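Local coordinates for protein tyrocidine synthase 2 (Brevibacillus parabrevis, PDB 6TA8) that is a bacterial synthase of the nonribosomal peptide synthetase family, represented here by a region with the two-lobed condensation-domain fold, at residues Asn226-Thr231 against Phe377-Glu382; Ser325-Val330 against Arg351-Lys356; Phe255-Pro260 against Ser454-Leu459; Ala206-Tyr211 against Glu308-Glu313; Leu287-Trp292 against Ala449-Ser454. All blocks are in the same frame, centred on the assembly; numbering follows the deposited sequence.

Contact 1 of 5, residues Asn226-Thr231 against Phe377-Glu382; sequences NLETTT and FTLRPE
OE1 of Glu228 accepts a weak hydrogen bond from Thr378 N at 3.3 Å, with an angle of 154° at the hydrogen, and lies 2.9 Å from Phe377 N. OE2 takes a weak hydrogen bond from the hydroxyl of Tyr360 and stands obliquely beside the Phe377 ring. Both carboxylate oxygens thus have polar neighbours. Glutamate suits the place because its chain is long: CG lies anti to the carbonyl carbon (chi1 -69°) and the chain runs extended beyond it, which carries the acid from the helix to the loop backbone. Alongside the aliphatic part of this arm lies Leu379, the buried residue of the contact. Its CD1 packs on Glu228 CA at 3.7 Å, on the Glu228 CG methylene at 3.8 Å, and on Thr231 OG1 at 3.6 Å. Its other methyl, CD2, meets Leu227 CD2 at 4.0 Å, the two leucines crossing at about a right angle. Leu227 also reaches Val330, and Leu379 reaches Pro328. The arrangement is a surface helix-to-loop packing at edge strand 325-332 of the six-stranded mixed sheet, where helix 221-229 meets the connection that leads into strand 383-390.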
# COMPACT_ATOMS: atom_id res chain seq x y z
N ASN A 226 13.69 10.53 -21.31
CA ASN A 226 14.29 9.45 -22.09
C ASN A 226 13.47 8.18 -21.99
O ASN A 226 13.32 7.45 -22.98
CB ASN A 226 15.73 9.20 -21.61
CG ASN A 226 16.37 8.00 -22.29
OD1 ASN A 226 16.13 6.85 -21.92
ND2 ASN A 226 17.20 8.27 -23.30
N LEU A 227 12.92 7.90 -20.81
CA LEU A 227 12.11 6.69 -20.65
C LEU A 227 10.82 6.77 -21.45
O LEU A 227 10.38 5.76 -22.03
CB LEU A 227 11.82 6.47 -19.16
CG LEU A 227 11.16 5.14 -18.78
CD1 LEU A 227 12.18 4.00 -18.77
CD2 LEU A 227 10.48 5.25 -17.43
N GLU A 228 10.20 7.95 -21.53
CA GLU A 228 8.90 8.03 -22.18
C GLU A 228 8.98 7.99 -23.70
O GLU A 228 7.95 7.74 -24.35
CB GLU A 228 8.17 9.30 -21.74
CG GLU A 228 7.74 9.28 -20.29
CD GLU A 228 6.92 10.48 -19.92
OE1 GLU A 228 6.57 11.27 -20.82
OE2 GLU A 228 6.62 10.64 -18.71
N THR A 229 10.16 8.20 -24.29
CA THR A 229 10.28 8.27 -25.74
C THR A 229 10.85 7.00 -26.36
O THR A 229 10.64 6.78 -27.56
CB THR A 229 11.18 9.45 -26.14
OG1 THR A 229 12.45 9.34 -25.48
CG2 THR A 229 10.53 10.77 -25.76
N THR A 230 11.55 6.17 -25.59
CA THR A 230 12.16 4.96 -26.10
C THR A 230 11.30 3.72 -25.89
O THR A 230 11.72 2.62 -26.27
CB THR A 230 13.53 4.75 -25.44
OG1 THR A 230 14.25 3.71 -26.12
CG2 THR A 230 13.37 4.37 -23.98
N THR A 231 10.12 3.86 -25.29
CA THR A 231 9.26 2.71 -25.01
C THR A 231 8.20 2.55 -26.08
O THR A 231 7.63 3.53 -26.57
CB THR A 231 8.58 2.84 -23.65
OG1 THR A 231 7.87 4.09 -23.61
CG2 THR A 231 9.59 2.75 -22.53
N PHE A 377 4.44 12.85 -19.61
CA PHE A 377 3.88 11.78 -18.79
C PHE A 377 2.89 10.94 -19.61
O PHE A 377 1.69 10.92 -19.35
CB PHE A 377 3.21 12.34 -17.54
CG PHE A 377 4.05 13.33 -16.79
CD1 PHE A 377 4.97 12.91 -15.85
CD2 PHE A 377 3.92 14.69 -17.02
CE1 PHE A 377 5.75 13.82 -15.16
CE2 PHE A 377 4.69 15.61 -16.34
CZ PHE A 377 5.61 15.17 -15.41
N THR A 378 3.43 10.24 -20.61
CA THR A 378 2.61 9.49 -21.55
C THR A 378 2.48 8.01 -21.20
O THR A 378 1.64 7.33 -21.79
CB THR A 378 3.18 9.61 -22.97
OG1 THR A 378 4.51 9.08 -23.01
CG2 THR A 378 3.21 11.07 -23.40
N LEU A 379 3.29 7.51 -20.27
CA LEU A 379 3.24 6.09 -19.92
C LEU A 379 1.99 5.80 -19.09
O LEU A 379 1.80 6.38 -18.02
CB LEU A 379 4.50 5.70 -19.15
CG LEU A 379 5.64 5.07 -19.95
CD1 LEU A 379 6.06 5.96 -21.10
CD2 LEU A 379 6.83 4.78 -19.04
N ARG A 380 1.14 4.90 -19.59
CA ARG A 380 -0.07 4.47 -18.89
C ARG A 380 0.06 3.00 -18.54
O ARG A 380 -0.35 2.13 -19.33
CB ARG A 380 -1.31 4.72 -19.75
CG ARG A 380 -1.37 6.10 -20.37
CD ARG A 380 -2.01 7.09 -19.41
NE ARG A 380 -1.69 8.47 -19.77
CZ ARG A 380 -0.54 9.07 -19.47
NH1 ARG A 380 -0.34 10.33 -19.85
NH2 ARG A 380 0.40 8.44 -18.78
N PRO A 381 0.63 2.66 -17.39
CA PRO A 381 0.78 1.25 -17.03
C PRO A 381 -0.57 0.63 -16.71
O PRO A 381 -1.45 1.27 -16.13
CB PRO A 381 1.69 1.28 -15.79
CG PRO A 381 2.26 2.67 -15.74
CD PRO A 381 1.23 3.55 -16.38
N GLU A 382 -0.73 -0.64 -17.10
CA GLU A 382 -1.95 -1.39 -16.83
C GLU A 382 -1.79 -2.43 -15.74
O GLU A 382 -2.79 -3.02 -15.31
CB GLU A 382 -2.46 -2.06 -18.11
CG GLU A 382 -3.22 -1.12 -19.03
CD GLU A 382 -3.47 -1.72 -20.40
OE1 GLU A 382 -2.60 -2.46 -20.90
OE2 GLU A 382 -4.55 -1.46 -20.98

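Contact 2 of 5, residues Ser325-Val330 against Arg351-Lys356; sequences SQYPVV and RRIPKK
Apolar contact is made chiefly by Ile353, whose CD1 methyl lies 3.9 Å from Val329 CG2 and also reaches the edge of the Tyr327 ring, near its plane, at CE2. With CG1 anti to the carbonyl carbon (chi1 -50°) and the chain extended beyond, the slim end of isoleucine enters the angle between a branched and an aromatic neighbour. Contact between backbone and ring comes next. The carbonyl group of Lys356 is set against one face of Tyr327: its carbon stands 3.8 Å above the plane, offset toward the rim, and Lys356 O comes to 3.0 Å from Tyr327 CE1. The Lys356 side chain leads away from the strand, and its amino group forms a long, weak ion pair with Glu308. Polar contact between the segments is slight. Ser325 OG, buried and without a partner in the model, remains 3.9 Å from Lys356 O. Strand 325-332 is hydrogen-bonded through its backbone to strand 297-304, and Tyr327 also packs on Leu302 and Tyr360. The chemistry therefore implies a join governed by fit: ring, methyls and carbonyl settle by shape, while directional bonds come from neighbours, such as the salt bridge from Lys355 to Glu216.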
# COMPACT_ATOMS: atom_id res chain seq x y z
N SER A 325 4.53 6.22 -3.23
CA SER A 325 5.04 6.83 -4.45
C SER A 325 4.86 5.85 -5.61
O SER A 325 5.28 4.69 -5.51
CB SER A 325 6.51 7.21 -4.30
OG SER A 325 7.35 6.06 -4.39
N GLN A 326 4.24 6.32 -6.68
CA GLN A 326 4.00 5.51 -7.87
C GLN A 326 4.86 6.02 -9.02
O GLN A 326 5.00 7.23 -9.22
CB GLN A 326 2.52 5.54 -8.26
CG GLN A 326 1.60 4.82 -7.29
CD GLN A 326 0.14 4.98 -7.64
OE1 GLN A 326 -0.27 5.98 -8.23
NE2 GLN A 326 -0.67 3.99 -7.27
N TYR A 327 5.42 5.08 -9.79
CA TYR A 327 6.28 5.43 -10.91
C TYR A 327 6.34 4.26 -11.87
O TYR A 327 6.42 3.11 -11.41
CB TYR A 327 7.68 5.82 -10.45
CG TYR A 327 8.39 4.78 -9.61
CD1 TYR A 327 8.10 4.64 -8.26
CD2 TYR A 327 9.35 3.95 -10.16
CE1 TYR A 327 8.73 3.70 -7.48
CE2 TYR A 327 10.00 3.00 -9.39
CZ TYR A 327 9.69 2.88 -8.05
OH TYR A 327 10.32 1.94 -7.28
N PRO A 328 6.32 4.50 -13.18
CA PRO A 328 6.35 3.38 -14.13
C PRO A 328 7.74 2.79 -14.28
O PRO A 328 8.75 3.50 -14.29
CB PRO A 328 5.87 4.02 -15.43
CG PRO A 328 6.30 5.45 -15.31
CD PRO A 328 6.19 5.80 -13.85
N VAL A 329 7.79 1.46 -14.41
CA VAL A 329 9.02 0.72 -14.64
C VAL A 329 8.84 -0.07 -15.94
O VAL A 329 7.81 -0.71 -16.15
CB VAL A 329 9.34 -0.22 -13.47
CG1 VAL A 329 10.54 -1.11 -13.80
CG2 VAL A 329 9.61 0.58 -12.20
N VAL A 330 9.85 -0.00 -16.80
CA VAL A 330 9.80 -0.63 -18.12
C VAL A 330 10.64 -1.89 -18.08
O VAL A 330 11.87 -1.84 -18.01
CB VAL A 330 10.29 0.33 -19.21
CG1 VAL A 330 10.27 -0.35 -20.57
CG2 VAL A 330 9.43 1.58 -19.23
N ARG A 351 18.34 0.30 -10.64
CA ARG A 351 19.38 1.19 -10.11
C ARG A 351 19.47 2.48 -10.90
O ARG A 351 19.84 3.52 -10.35
CB ARG A 351 20.73 0.47 -10.10
CG ARG A 351 20.77 -0.78 -9.24
CD ARG A 351 20.69 -0.45 -7.76
NE ARG A 351 20.82 -1.64 -6.93
CZ ARG A 351 19.81 -2.23 -6.30
NH1 ARG A 351 18.58 -1.75 -6.42
NH2 ARG A 351 20.03 -3.32 -5.57
N ARG A 352 19.14 2.43 -12.19
CA ARG A 352 19.10 3.64 -13.01
C ARG A 352 18.01 4.61 -12.55
O ARG A 352 18.10 5.81 -12.83
CB ARG A 352 18.88 3.27 -14.48
CG ARG A 352 19.16 4.39 -15.47
CD ARG A 352 18.72 4.02 -16.87
NE ARG A 352 19.53 2.95 -17.45
CZ ARG A 352 19.06 1.74 -17.75
NH1 ARG A 352 17.79 1.44 -17.55
NH2 ARG A 352 19.88 0.83 -18.27
N ILE A 353 17.00 4.12 -11.84
CA ILE A 353 15.91 4.99 -11.36
C ILE A 353 16.42 5.83 -10.20
O ILE A 353 17.02 5.28 -9.26
CB ILE A 353 14.70 4.15 -10.95
CG1 ILE A 353 14.34 3.16 -12.06
CG2 ILE A 353 13.51 5.05 -10.62
CD1 ILE A 353 13.04 2.42 -11.84
N PRO A 354 16.20 7.15 -10.20
CA PRO A 354 16.70 7.98 -9.10
C PRO A 354 15.75 8.05 -7.91
O PRO A 354 14.56 8.34 -8.07
CB PRO A 354 16.87 9.35 -9.76
CG PRO A 354 15.82 9.38 -10.82
CD PRO A 354 15.65 7.96 -11.31
N LYS A 355 16.28 7.77 -6.72
CA LYS A 355 15.55 7.96 -5.46
C LYS A 355 14.24 7.18 -5.42
O LYS A 355 13.23 7.66 -4.91
CB LYS A 355 15.31 9.44 -5.18
CG LYS A 355 16.51 10.17 -4.61
CD LYS A 355 16.12 11.55 -4.09
CE LYS A 355 17.25 12.15 -3.27
NZ LYS A 355 16.86 13.47 -2.69
N LYS A 356 14.26 5.96 -5.98
CA LYS A 356 13.12 5.05 -5.94
C LYS A 356 11.88 5.68 -6.58
O LYS A 356 10.76 5.49 -6.11
CB LYS A 356 12.81 4.60 -4.51
CG LYS A 356 14.02 4.07 -3.76
CD LYS A 356 14.39 2.67 -4.22
CE LYS A 356 15.24 1.96 -3.18
NZ LYS A 356 14.61 1.99 -1.83

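Contact 3 of 5, residues Phe255-Pro260 against Ser454-Leu459; sequences FALTVP and SYRKHL
Phe255 points its ring at helix 445-466 and is met there by three side chains. Tyr455 CD2 lies at the ring's edge, in its plane, 3.6 Å from Phe255 CZ. The two rings touch rim to rim with planes at 86° and centroids 6.0 Å apart, and neither covers the other's face. Leu459 CD1 adds an apolar contact at the same edge, 4.3 Å from Phe255 CZ, and also lies over one face of Tyr455. At CE1 and CD1, obliquely to the ring, Arg456 runs past the phenylalanine in the opposite direction: its CB is 3.8 Å from Phe255 CE1, and the bend at chi3 (49°) brings one face of the guanidinium over Phe255 CB. The aliphatic part of the arginine thus lies alongside the phenylalanine, and Arg456 CD also approaches Leu257 CD2 at 4.2 Å. In the next shell, Tyr455 OH is hydrogen-bonded to Leu281 O, which fixes the far end of that ring against helix 277-293. Phe255 and Leu257 are set in place by backbone bonds to Ile434 and Leu432. Helix 445-466 here packs on the six-stranded mixed sheet at its edge strand 250-256, as in the chloramphenicol acetyltransferase-like lobes of condensation domains.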
# COMPACT_ATOMS: atom_id res chain seq x y z
N PHE A 255 -1.49 -17.46 -4.91
CA PHE A 255 -0.65 -18.64 -4.77
C PHE A 255 0.46 -18.33 -3.77
O PHE A 255 0.90 -17.18 -3.65
CB PHE A 255 -0.06 -19.10 -6.12
CG PHE A 255 1.07 -18.25 -6.62
CD1 PHE A 255 2.39 -18.57 -6.32
CD2 PHE A 255 0.83 -17.15 -7.43
CE1 PHE A 255 3.43 -17.80 -6.79
CE2 PHE A 255 1.87 -16.38 -7.91
CZ PHE A 255 3.17 -16.70 -7.59
N ALA A 256 0.89 -19.36 -3.06
CA ALA A 256 1.90 -19.21 -2.02
C ALA A 256 3.02 -20.21 -2.23
O ALA A 256 2.84 -21.25 -2.87
CB ALA A 256 1.29 -19.39 -0.62
N LEU A 257 4.19 -19.89 -1.68
CA LEU A 257 5.35 -20.76 -1.71
C LEU A 257 5.54 -21.42 -0.34
O LEU A 257 5.16 -20.87 0.69
CB LEU A 257 6.61 -19.99 -2.09
CG LEU A 257 6.62 -19.30 -3.46
CD1 LEU A 257 7.99 -18.70 -3.74
CD2 LEU A 257 6.22 -20.27 -4.56
N THR A 258 6.13 -22.61 -0.36
CA THR A 258 6.42 -23.31 0.89
C THR A 258 7.49 -22.56 1.68
O THR A 258 8.28 -21.78 1.13
CB THR A 258 6.88 -24.74 0.60
OG1 THR A 258 8.12 -24.71 -0.12
CG2 THR A 258 5.84 -25.48 -0.22
N VAL A 259 7.52 -22.80 2.99
CA VAL A 259 8.45 -22.10 3.87
C VAL A 259 9.90 -22.52 3.65
O VAL A 259 10.80 -21.74 4.00
CB VAL A 259 8.04 -22.26 5.35
CG1 VAL A 259 6.54 -22.09 5.51
CG2 VAL A 259 8.50 -23.58 5.94
N PRO A 260 10.22 -23.70 3.08
CA PRO A 260 11.60 -23.90 2.64
C PRO A 260 11.94 -23.13 1.38
O PRO A 260 13.09 -22.70 1.22
CB PRO A 260 11.69 -25.42 2.42
CG PRO A 260 10.57 -25.98 3.20
CD PRO A 260 9.48 -24.98 3.05
N SER A 454 2.54 -19.32 -14.46
CA SER A 454 3.76 -18.93 -15.17
C SER A 454 4.65 -18.05 -14.30
O SER A 454 5.87 -18.04 -14.47
CB SER A 454 3.41 -18.21 -16.47
OG SER A 454 2.66 -19.05 -17.33
N TYR A 455 4.05 -17.30 -13.37
CA TYR A 455 4.84 -16.49 -12.44
C TYR A 455 5.54 -17.36 -11.40
O TYR A 455 6.62 -17.00 -10.92
CB TYR A 455 3.94 -15.46 -11.77
CG TYR A 455 4.67 -14.44 -10.93
CD1 TYR A 455 5.89 -13.91 -11.34
CD2 TYR A 455 4.15 -14.00 -9.72
CE1 TYR A 455 6.56 -12.98 -10.57
CE2 TYR A 455 4.81 -13.06 -8.95
CZ TYR A 455 6.02 -12.56 -9.38
OH TYR A 455 6.68 -11.63 -8.62
N ARG A 456 4.94 -18.50 -11.04
CA ARG A 456 5.57 -19.39 -10.07
C ARG A 456 6.68 -20.21 -10.70
O ARG A 456 7.73 -20.42 -10.08
CB ARG A 456 4.51 -20.30 -9.45
CG ARG A 456 5.09 -21.51 -8.73
CD ARG A 456 4.09 -22.10 -7.75
NE ARG A 456 2.78 -22.30 -8.37
CZ ARG A 456 1.69 -22.68 -7.70
NH1 ARG A 456 1.76 -22.90 -6.39
NH2 ARG A 456 0.54 -22.83 -8.34
N LYS A 457 6.48 -20.68 -11.94
CA LYS A 457 7.50 -21.48 -12.61
C LYS A 457 8.77 -20.69 -12.91
O LYS A 457 9.79 -21.30 -13.23
CB LYS A 457 6.94 -22.07 -13.91
CG LYS A 457 6.88 -21.10 -15.07
CD LYS A 457 7.07 -21.82 -16.40
CE LYS A 457 6.73 -20.93 -17.58
NZ LYS A 457 5.26 -20.69 -17.70
N HIS A 458 8.73 -19.36 -12.80
CA HIS A 458 9.92 -18.53 -12.93
C HIS A 458 10.52 -18.14 -11.59
O HIS A 458 11.73 -17.95 -11.49
CB HIS A 458 9.60 -17.27 -13.74
CG HIS A 458 9.40 -17.52 -15.19
ND1 HIS A 458 8.14 -17.60 -15.77
CD2 HIS A 458 10.28 -17.73 -16.20
CE1 HIS A 458 8.26 -17.83 -17.06
NE2 HIS A 458 9.55 -17.92 -17.35
N LEU A 459 9.69 -18.01 -10.55
CA LEU A 459 10.22 -17.78 -9.21
C LEU A 459 11.01 -18.98 -8.72
O LEU A 459 12.11 -18.84 -8.18
CB LEU A 459 9.08 -17.45 -8.24
CG LEU A 459 8.52 -16.03 -8.27
CD1 LEU A 459 7.34 -15.91 -7.32
CD2 LEU A 459 9.60 -15.03 -7.92

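Contact 4 of 5, residues Ala206-Tyr211 against Glu308-Glu313; sequences AQLQKY and EDIQNE
Asp309 brings its carbonyl oxygen to 4.3 Å from Tyr211 CE1, and the same oxygen probably accepts a hydrogen bond from Lys355 NZ. Its carboxylate turns back on its own chain: OD1 accepts a hydrogen bond from Gln311 N at 2.9 Å from above the carboxylate plane, making an Asx turn that shapes the loop around Ile310. Ile310 is the main apolar piece. Its CA lies over the face of Tyr211, 4.0 Å from the ring centroid and 19° off the normal, a CH-pi contact. Branching at CB lets it serve three neighbours, CG2 at Tyr211 CD2 (3.7 Å) and CD1 between Gln207 CG (3.7 Å) and Leu208 CD1. In this way the connection between strands 297-304 and 325-332 is laid against helix 201-212. Ile310 O accepts a hydrogen bond from Gln207 NE2 at 3.0 Å, nearly along the C=O axis, though out of the Gln207 amide plane. Gln311 brings CD to the edge of the Tyr211 ring, while its NE2 is hydrogen-bonded to Glu216. Asn312 follows, resting its CB 3.5 Å from Gln207 OE1.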
# COMPACT_ATOMS: atom_id res chain seq x y z
N ALA A 206 4.83 20.13 3.52
CA ALA A 206 5.39 21.47 3.33
C ALA A 206 6.78 21.40 2.71
O ALA A 206 7.10 22.19 1.82
CB ALA A 206 5.43 22.21 4.67
N GLN A 207 7.61 20.46 3.17
CA GLN A 207 8.92 20.29 2.57
C GLN A 207 8.83 19.65 1.19
O GLN A 207 9.71 19.85 0.35
CB GLN A 207 9.81 19.44 3.50
CG GLN A 207 11.20 19.14 2.96
CD GLN A 207 11.93 20.37 2.48
OE1 GLN A 207 11.92 21.42 3.13
NE2 GLN A 207 12.58 20.25 1.33
N LEU A 208 7.75 18.90 0.93
CA LEU A 208 7.60 18.26 -0.37
C LEU A 208 7.41 19.27 -1.49
O LEU A 208 7.83 19.03 -2.62
CB LEU A 208 6.42 17.28 -0.33
CG LEU A 208 6.39 16.17 -1.37
CD1 LEU A 208 7.65 15.31 -1.28
CD2 LEU A 208 5.16 15.31 -1.18
N GLN A 209 6.78 20.41 -1.19
CA GLN A 209 6.61 21.44 -2.21
C GLN A 209 7.91 22.18 -2.48
O GLN A 209 8.20 22.55 -3.62
CB GLN A 209 5.51 22.42 -1.79
CG GLN A 209 5.23 23.53 -2.80
CD GLN A 209 4.78 22.99 -4.15
OE1 GLN A 209 3.93 22.11 -4.22
NE2 GLN A 209 5.36 23.53 -5.21
N LYS A 210 8.72 22.40 -1.43
CA LYS A 210 10.02 23.03 -1.63
C LYS A 210 10.94 22.13 -2.45
O LYS A 210 11.63 22.60 -3.36
CB LYS A 210 10.66 23.35 -0.28
CG LYS A 210 9.90 24.40 0.53
CD LYS A 210 10.51 24.57 1.91
CE LYS A 210 9.79 25.64 2.71
NZ LYS A 210 10.32 25.75 4.09
N TYR A 211 10.96 20.83 -2.13
CA TYR A 211 11.74 19.88 -2.93
C TYR A 211 11.16 19.75 -4.34
O TYR A 211 11.90 19.41 -5.27
CB TYR A 211 11.78 18.53 -2.23
CG TYR A 211 12.46 17.43 -3.02
CD1 TYR A 211 13.85 17.37 -3.10
CD2 TYR A 211 11.72 16.46 -3.68
CE1 TYR A 211 14.47 16.37 -3.82
CE2 TYR A 211 12.34 15.46 -4.41
CZ TYR A 211 13.71 15.42 -4.47
OH TYR A 211 14.33 14.42 -5.19
N GLU A 308 11.63 8.94 1.14
CA GLU A 308 12.99 9.17 0.68
C GLU A 308 13.49 10.53 1.15
O GLU A 308 12.79 11.29 1.83
CB GLU A 308 13.07 9.06 -0.84
CG GLU A 308 12.48 7.78 -1.40
CD GLU A 308 13.35 6.57 -1.13
OE1 GLU A 308 14.58 6.72 -1.04
OE2 GLU A 308 12.79 5.45 -1.00
N ASP A 309 14.73 10.86 0.78
CA ASP A 309 15.35 12.12 1.17
C ASP A 309 14.87 13.22 0.23
O ASP A 309 15.24 13.25 -0.94
CB ASP A 309 16.87 11.99 1.13
CG ASP A 309 17.58 13.27 1.53
OD1 ASP A 309 16.95 14.13 2.18
OD2 ASP A 309 18.78 13.41 1.20
N ILE A 310 14.04 14.12 0.75
CA ILE A 310 13.59 15.28 -0.00
C ILE A 310 14.30 16.51 0.54
O ILE A 310 13.73 17.61 0.60
CB ILE A 310 12.06 15.44 0.07
CG1 ILE A 310 11.59 15.51 1.53
CG2 ILE A 310 11.37 14.30 -0.66
CD1 ILE A 310 10.11 15.82 1.68
N GLN A 311 15.56 16.33 0.95
CA GLN A 311 16.39 17.36 1.57
C GLN A 311 15.79 17.83 2.89
O GLN A 311 14.78 17.28 3.35
CB GLN A 311 16.58 18.54 0.61
CG GLN A 311 17.24 18.16 -0.71
CD GLN A 311 17.21 19.29 -1.73
OE1 GLN A 311 16.64 20.35 -1.48
NE2 GLN A 311 17.83 19.06 -2.88
N ASN A 312 16.41 18.83 3.51
CA ASN A 312 16.03 19.40 4.80
C ASN A 312 16.18 18.41 5.96
O ASN A 312 15.68 18.67 7.06
CB ASN A 312 14.60 19.95 4.79
CG ASN A 312 14.37 21.01 5.84
OD1 ASN A 312 14.45 22.21 5.56
ND2 ASN A 312 14.08 20.58 7.06
N GLU A 313 16.87 17.29 5.74
CA GLU A 313 17.15 16.30 6.79
C GLU A 313 15.87 15.81 7.46
O GLU A 313 15.81 15.61 8.67
CB GLU A 313 18.11 16.87 7.84
CG GLU A 313 19.39 17.45 7.26
CD GLU A 313 19.50 18.95 7.48
OE1 GLU A 313 18.92 19.45 8.47
OE2 GLU A 313 20.15 19.63 6.66

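Contact 5 of 5, residues Leu287-Trp292 against Ala449-Ser454; sequences LAVKDW and ASLADS
Leu451 is the bump that fits against one face of Trp292. Its CB sits over the five-membered ring, 3.5 Å from the centroid and 5° off the normal, a CH-pi contact. With CG of the tryptophan anti to the backbone N (chi1 177°), the indole extends from its own helix across to the other. Past CB the leucine forks: CD2 continues over the same face, at the six-membered ring, 3.9 Å from Trp292 CE3, while CD1 fills the hollow between Trp292 CB (3.7 Å) and Ala288, whose O is at 3.7 Å. Small residues let the helices approach further along. Ala288 and Ser454 have their CA atoms 5.1 Å apart, and the alanine methyl rests 4.0 Å from Ser454 C. The axes of the two short segments approach to 8.6 Å, their N-to-C directions 135° apart, a crossing nearer antiparallel than parallel. Ser450 OG takes the indole edge, in its plane, 3.8 Å from Trp292 CD1. Within its own helix Ser454 OG donates to Ser450 O, which also accepts Ser454 N from the opposite face. The chemistry implies a largely apolar seam carried by close fit, with the indole N-H bond to Thr447 O as a polar link.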
# COMPACT_ATOMS: atom_id res chain seq x y z
N LEU A 287 9.03 -12.19 -17.24
CA LEU A 287 8.99 -13.45 -17.98
C LEU A 287 7.61 -14.08 -17.93
O LEU A 287 7.21 -14.78 -18.87
CB LEU A 287 10.04 -14.41 -17.43
CG LEU A 287 11.44 -13.84 -17.23
CD1 LEU A 287 12.32 -14.85 -16.52
CD2 LEU A 287 12.05 -13.43 -18.56
N ALA A 288 6.87 -13.87 -16.84
CA ALA A 288 5.52 -14.41 -16.73
C ALA A 288 4.60 -13.78 -17.77
O ALA A 288 3.87 -14.49 -18.48
CB ALA A 288 4.98 -14.19 -15.32
N VAL A 289 4.63 -12.45 -17.89
CA VAL A 289 3.82 -11.77 -18.89
C VAL A 289 4.24 -12.18 -20.30
O VAL A 289 3.41 -12.23 -21.22
CB VAL A 289 3.90 -10.24 -18.69
CG1 VAL A 289 3.01 -9.52 -19.69
CG2 VAL A 289 3.51 -9.87 -17.27
N LYS A 290 5.53 -12.48 -20.49
CA LYS A 290 6.00 -12.92 -21.80
C LYS A 290 5.41 -14.27 -22.17
O LYS A 290 4.93 -14.46 -23.30
CB LYS A 290 7.53 -12.97 -21.82
CG LYS A 290 8.11 -13.48 -23.12
CD LYS A 290 9.63 -13.49 -23.07
CE LYS A 290 10.22 -14.07 -24.36
NZ LYS A 290 9.81 -13.28 -25.55
N ASP A 291 5.45 -15.23 -21.25
CA ASP A 291 4.87 -16.54 -21.52
C ASP A 291 3.35 -16.53 -21.51
O ASP A 291 2.73 -17.50 -21.96
CB ASP A 291 5.37 -17.56 -20.49
CG ASP A 291 6.71 -18.14 -20.85
OD1 ASP A 291 6.84 -18.69 -21.97
OD2 ASP A 291 7.64 -18.05 -20.03
N TRP A 292 2.73 -15.45 -21.03
CA TRP A 292 1.28 -15.37 -20.89
C TRP A 292 0.63 -14.49 -21.96
O TRP A 292 -0.33 -14.92 -22.61
CB TRP A 292 0.93 -14.85 -19.49
CG TRP A 292 -0.53 -14.65 -19.25
CD1 TRP A 292 -1.47 -15.63 -19.08
CD2 TRP A 292 -1.22 -13.41 -19.14
NE1 TRP A 292 -2.71 -15.06 -18.87
CE2 TRP A 292 -2.58 -13.70 -18.90
CE3 TRP A 292 -0.82 -12.07 -19.21
CZ2 TRP A 292 -3.53 -12.70 -18.74
CZ3 TRP A 292 -1.76 -11.10 -19.05
CH2 TRP A 292 -3.11 -11.41 -18.82
N ALA A 449 -5.17 -17.76 -13.88
CA ALA A 449 -4.41 -18.85 -13.29
C ALA A 449 -3.21 -19.23 -14.15
O ALA A 449 -2.20 -19.71 -13.62
CB ALA A 449 -5.31 -20.07 -13.09
N SER A 450 -3.29 -19.02 -15.46
CA SER A 450 -2.15 -19.29 -16.33
C SER A 450 -1.01 -18.31 -16.06
O SER A 450 0.16 -18.71 -16.01
CB SER A 450 -2.59 -19.23 -17.79
OG SER A 450 -1.48 -19.40 -18.66
N LEU A 451 -1.34 -17.03 -15.88
CA LEU A 451 -0.31 -16.04 -15.57
C LEU A 451 0.30 -16.28 -14.20
O LEU A 451 1.50 -16.04 -14.00
CB LEU A 451 -0.90 -14.63 -15.67
CG LEU A 451 -0.00 -13.46 -15.25
CD1 LEU A 451 1.25 -13.41 -16.11
CD2 LEU A 451 -0.77 -12.15 -15.32
N ALA A 452 -0.50 -16.74 -13.23
CA ALA A 452 0.02 -17.00 -11.90
C ALA A 452 0.89 -18.25 -11.88
O ALA A 452 1.92 -18.29 -11.19
CB ALA A 452 -1.12 -17.12 -10.90
N ASP A 453 0.49 -19.29 -12.62
CA ASP A 453 1.31 -20.49 -12.70
C ASP A 453 2.59 -20.23 -13.49
O ASP A 453 3.62 -20.86 -13.22
CB ASP A 453 0.51 -21.63 -13.33
CG ASP A 453 -0.67 -22.06 -12.47
OD1 ASP A 453 -0.81 -21.52 -11.35
OD2 ASP A 453 -1.45 -22.92 -12.92
N SER A 454 2.54 -19.32 -14.46
CA SER A 454 3.76 -18.93 -15.17
C SER A 454 4.65 -18.05 -14.30
O SER A 454 5.87 -18.04 -14.47
CB SER A 454 3.41 -18.21 -16.47
OG SER A 454 2.66 -19.05 -17.33

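In the fold
Contacts 2 and 3 are buried, contacts 4 and 5 partly so, and contact 1 lies at the surface. Contacts 3 and 5 share helix 445-466 and Ser454, their centres about 12 Å apart: one presses the helix on a sheet strand, the other on helix 277-293, and both depend on aromatic and apolar fit. Contacts 1, 2 and 4 follow one another through touching neighbours, contact 2 in the middle: it meets contact 1 by apolar packing and contact 4 by a probable lysine-carbonyl hydrogen bond. A helix side chain bonds to loop backbone in contact 1, weakly, and in contact 4, whereas contact 2 is sealed by shape. Contacts 3 and 4 lie on opposite sides of the chain's centre.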